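Local coordinates for protein BexL (Amycolatopsis orientalis, PDB 4XRW) that probably cyclises and aromatises a polyketide intermediate, as a di-domain aromatase/cyclase of the BE-7585A type II polyketide synthase pathway, at residues V55-V60 and I69-T74. Sequence-based numbering, arbitrary orientation.
Sequences VFVDHV and IRIWAT
Trp72 sets CG anti to its own carbonyl carbon (chi1 -68°) and the Phe56 ring swings opposite its main-chain nitrogen (chi1 -176°), which lays the two side chains alongside each other, pointing the same way. Phe56 CD2 meets Trp72 CZ3 at 3.8 Å, the ring planes inclined by 31°. The long indole also reaches diagonally across to Asp58 on the partner strand, whose OD1 lies 3.2 Å from both Trp72 CZ3 and CH2, at the ring edge, where the slightly positive ring C-H groups would favour a carboxylate. A water donates to Asp58 OD1 and links it weakly to Arg70 NE; the guanidinium has a firmer partner in Asn81, hydrogen-bonded through NH1.

Branched residues, well suited to strands, fill the other face. Val57 CG1 packs 3.8 Å from Ile69 CB and also touches Ile71 CG1, beside Trp47 of helix 47-50. At the edge of this face, Ile69 CG2 sits over the His59 ring, 3.9 Å from the centroid, in a CH-pi contact, while His59 NE2 hydrogen-bonds to Glu67.

Between the faces, Asp58 and Arg70 exchange two backbone hydrogen bonds. Trp72 N gives a nearly straight hydrogen bond to Phe56 O (2.9 Å), but Trp72 O accepts from both Val55 N (2.7 Å) and Phe56 N (3.3 Å), because Val55 and Phe56 together face Trp72: a classic beta bulge. Phe56 meets strand 245-250 and Trp72 strand 231-241 of the second sheet, so their face lies where the two halves join. The whole is an antiparallel hairpin, strands 54-59 and 67-73, at the margin of the seven-stranded sheet in the first of two helix-grip domains.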
ATOM      1  N   VAL A  55       0.392  -2.665  -2.584  1.00 16.25           N
ATOM      2  CA  VAL A  55       1.526  -2.235  -1.748  1.00 18.71           C
ATOM      3  C   VAL A  55       2.285  -1.065  -2.373  1.00 20.81           C
ATOM      4  O   VAL A  55       2.695  -0.123  -1.667  1.00 17.58           O
ATOM      5  CB  VAL A  55       2.478  -3.413  -1.472  1.00 19.79           C
ATOM      6  CG1 VAL A  55       3.626  -2.967  -0.599  1.00 19.10           C
ATOM      7  CG2 VAL A  55       1.687  -4.563  -0.798  1.00 20.17           C
ATOM      8  N   PHE A  56       2.496  -1.090  -3.680  1.00 18.89           N
ATOM      9  CA  PHE A  56       3.221   0.003  -4.340  1.00 19.49           C
ATOM     10  C   PHE A  56       3.010  -0.103  -5.848  1.00 19.66           C
ATOM     11  O   PHE A  56       2.776  -1.186  -6.352  1.00 19.39           O
ATOM     12  CB  PHE A  56       4.711  -0.066  -4.012  1.00 19.83           C
ATOM     13  CG  PHE A  56       5.527   1.059  -4.548  1.00 21.14           C
ATOM     14  CD1 PHE A  56       5.298   2.350  -4.127  1.00 23.56           C
ATOM     15  CD2 PHE A  56       6.569   0.824  -5.434  1.00 25.67           C
ATOM     16  CE1 PHE A  56       6.068   3.395  -4.612  1.00 21.99           C
ATOM     17  CE2 PHE A  56       7.330   1.879  -5.906  1.00 25.67           C
ATOM     18  CZ  PHE A  56       7.054   3.155  -5.484  1.00 22.88           C
ATOM     19  N   VAL A  57       3.109   1.033  -6.538  1.00 18.36           N
ATOM     20  CA  VAL A  57       3.004   1.076  -7.975  1.00 19.90           C
ATOM     21  C   VAL A  57       4.123   1.943  -8.488  1.00 21.26           C
ATOM     22  O   VAL A  57       4.344   3.032  -7.959  1.00 23.96           O
ATOM     23  CB  VAL A  57       1.651   1.673  -8.477  1.00 19.45           C
ATOM     24  CG1 VAL A  57       1.529   1.472 -10.002  1.00 20.55           C
ATOM     25  CG2 VAL A  57       0.472   1.056  -7.768  1.00 18.95           C
ATOM     26  N   ASP A  58       4.867   1.495  -9.480  1.00 20.21           N
ATOM     27  CA  ASP A  58       5.716   2.520 -10.135  1.00 26.71           C
ATOM     28  C   ASP A  58       5.683   2.367 -11.626  1.00 27.30           C
ATOM     29  O   ASP A  58       4.986   1.497 -12.158  1.00 25.01           O
ATOM     30  CB  ASP A  58       7.146   2.523  -9.581  1.00 36.19           C
ATOM     31  CG  ASP A  58       7.968   1.355 -10.028  1.00 37.43           C
ATOM     32  OD1 ASP A  58       7.389   0.375 -10.521  1.00 41.68           O
ATOM     33  OD2 ASP A  58       9.216   1.429  -9.875  1.00 37.89           O
ATOM     34  N   HIS A  59       6.373   3.269 -12.316  1.00 25.45           N
ATOM     35  CA  HIS A  59       6.269   3.308 -13.762  1.00 26.38           C
ATOM     36  C   HIS A  59       7.374   2.516 -14.432  1.00 29.64           C
ATOM     37  O   HIS A  59       8.529   2.522 -13.993  1.00 27.97           O
ATOM     38  CB  HIS A  59       6.296   4.738 -14.252  1.00 32.08           C
ATOM     39  CG  HIS A  59       4.978   5.421 -14.175  1.00 29.76           C
ATOM     40  ND1 HIS A  59       4.463   5.911 -12.997  1.00 32.52           N
ATOM     41  CD2 HIS A  59       4.067   5.704 -15.135  1.00 33.70           C
ATOM     42  CE1 HIS A  59       3.286   6.462 -13.231  1.00 30.75           C
ATOM     43  NE2 HIS A  59       3.025   6.351 -14.523  1.00 35.45           N
ATOM     44  N   VAL A  60       6.986   1.838 -15.502  1.00 24.25           N
ATOM     45  CA  VAL A  60       7.897   1.146 -16.401  1.00 29.19           C
ATOM     46  C   VAL A  60       8.166   2.032 -17.627  1.00 29.96           C
ATOM     47  O   VAL A  60       9.281   2.095 -18.138  1.00 32.38           O
ATOM     48  CB  VAL A  60       7.319  -0.193 -16.848  1.00 28.65           C
ATOM     49  CG1 VAL A  60       8.266  -0.895 -17.805  1.00 33.22           C
ATOM     50  CG2 VAL A  60       7.018  -1.093 -15.632  1.00 32.83           C
ATOM     51  N   ILE A  69       2.765   0.524 -16.072  1.00 20.07           N
ATOM     52  CA  ILE A  69       3.025   0.563 -14.636  1.00 19.71           C
ATOM     53  C   ILE A  69       3.227  -0.859 -14.138  1.00 19.48           C
ATOM     54  O   ILE A  69       2.796  -1.834 -14.773  1.00 20.23           O
ATOM     55  CB  ILE A  69       1.873   1.260 -13.825  1.00 19.36           C
ATOM     56  CG1 ILE A  69       0.514   0.561 -14.089  1.00 18.47           C
ATOM     57  CG2 ILE A  69       1.840   2.721 -14.145  1.00 23.45           C
ATOM     58  CD1 ILE A  69      -0.613   1.038 -13.219  1.00 20.03           C
ATOM     59  N   ARG A  70       3.963  -0.944 -13.042  1.00 18.29           N
ATOM     60  CA  ARG A  70       4.237  -2.178 -12.331  1.00 18.80           C
ATOM     61  C   ARG A  70       3.595  -2.060 -10.965  1.00 17.19           C
ATOM     62  O   ARG A  70       3.846  -1.103 -10.233  1.00 19.32           O
ATOM     63  CB  ARG A  70       5.750  -2.461 -12.191  1.00 19.07           C
ATOM     64  CG  ARG A  70       5.986  -3.837 -11.616  1.00 21.77           C
ATOM     65  CD  ARG A  70       7.451  -4.244 -11.545  1.00 33.70           C
ATOM     66  NE  ARG A  70       8.090  -4.165 -12.855  1.00 36.63           N
ATOM     67  CZ  ARG A  70       8.071  -5.132 -13.767  1.00 47.50           C
ATOM     68  NH1 ARG A  70       7.446  -6.284 -13.529  1.00 42.47           N
ATOM     69  NH2 ARG A  70       8.679  -4.940 -14.934  1.00 51.57           N
ATOM     70  N   ILE A  71       2.738  -3.028 -10.668  1.00 14.87           N
ATOM     71  CA  ILE A  71       1.907  -3.038  -9.476  1.00 15.92           C
ATOM     72  C   ILE A  71       2.386  -4.187  -8.593  1.00 18.19           C
ATOM     73  O   ILE A  71       2.512  -5.324  -9.054  1.00 19.67           O
ATOM     74  CB  ILE A  71       0.443  -3.252  -9.810  1.00 18.97           C
ATOM     75  CG1 ILE A  71      -0.097  -2.131 -10.706  1.00 21.49           C
ATOM     76  CG2 ILE A  71      -0.385  -3.340  -8.556  1.00 19.22           C
ATOM     77  CD1 ILE A  71      -1.186  -2.611 -11.644  1.00 27.39           C
ATOM     78  N   TRP A  72       2.677  -3.875  -7.333  1.00 17.11           N
ATOM     79  CA  TRP A  72       2.916  -4.896  -6.324  1.00 14.68           C
ATOM     80  C   TRP A  72       1.694  -4.945  -5.379  1.00 15.73           C
ATOM     81  O   TRP A  72       1.249  -3.913  -4.839  1.00 16.60           O
ATOM     82  CB  TRP A  72       4.198  -4.608  -5.508  1.00 18.30           C
ATOM     83  CG  TRP A  72       5.492  -4.717  -6.213  1.00 19.24           C
ATOM     84  CD1 TRP A  72       6.386  -5.781  -6.202  1.00 20.67           C
ATOM     85  CD2 TRP A  72       6.078  -3.727  -7.021  1.00 22.95           C
ATOM     86  NE1 TRP A  72       7.469  -5.483  -6.958  1.00 27.55           N
ATOM     87  CE2 TRP A  72       7.302  -4.233  -7.490  1.00 19.83           C
ATOM     88  CE3 TRP A  72       5.695  -2.450  -7.394  1.00 22.03           C
ATOM     89  CZ2 TRP A  72       8.135  -3.497  -8.299  1.00 24.31           C
ATOM     90  CZ3 TRP A  72       6.532  -1.721  -8.216  1.00 30.75           C
ATOM     91  CH2 TRP A  72       7.732  -2.255  -8.662  1.00 29.78           C
ATOM     92  N   ALA A  73       1.176  -6.145  -5.141  1.00 19.32           N
ATOM     93  CA  ALA A  73      -0.004  -6.333  -4.302  1.00 20.69           C
ATOM     94  C   ALA A  73       0.030  -7.631  -3.511  1.00 17.56           C
ATOM     95  O   ALA A  73       0.808  -8.559  -3.807  1.00 21.90           O
ATOM     96  CB  ALA A  73      -1.258  -6.297  -5.149  1.00 22.86           C
ATOM     97  N   THR A  74      -0.831  -7.694  -2.510  1.00 20.83           N
ATOM     98  CA  THR A  74      -0.813  -8.810  -1.544  1.00 23.40           C
ATOM     99  C   THR A  74      -1.420 -10.091  -2.115  1.00 25.90           C
ATOM    100  O   THR A  74      -1.042 -11.199  -1.702  1.00 26.19           O
ATOM    101  CB  THR A  74      -1.528  -8.387  -0.235  1.00 23.30           C
ATOM    102  OG1 THR A  74      -2.855  -7.947  -0.538  1.00 27.08           O
ATOM    103  CG2 THR A  74      -0.808  -7.214   0.366  1.00 28.51           C
TER
HETATM  104  O   HOH W   1       9.526  -1.149 -12.141  1.00 53.57           O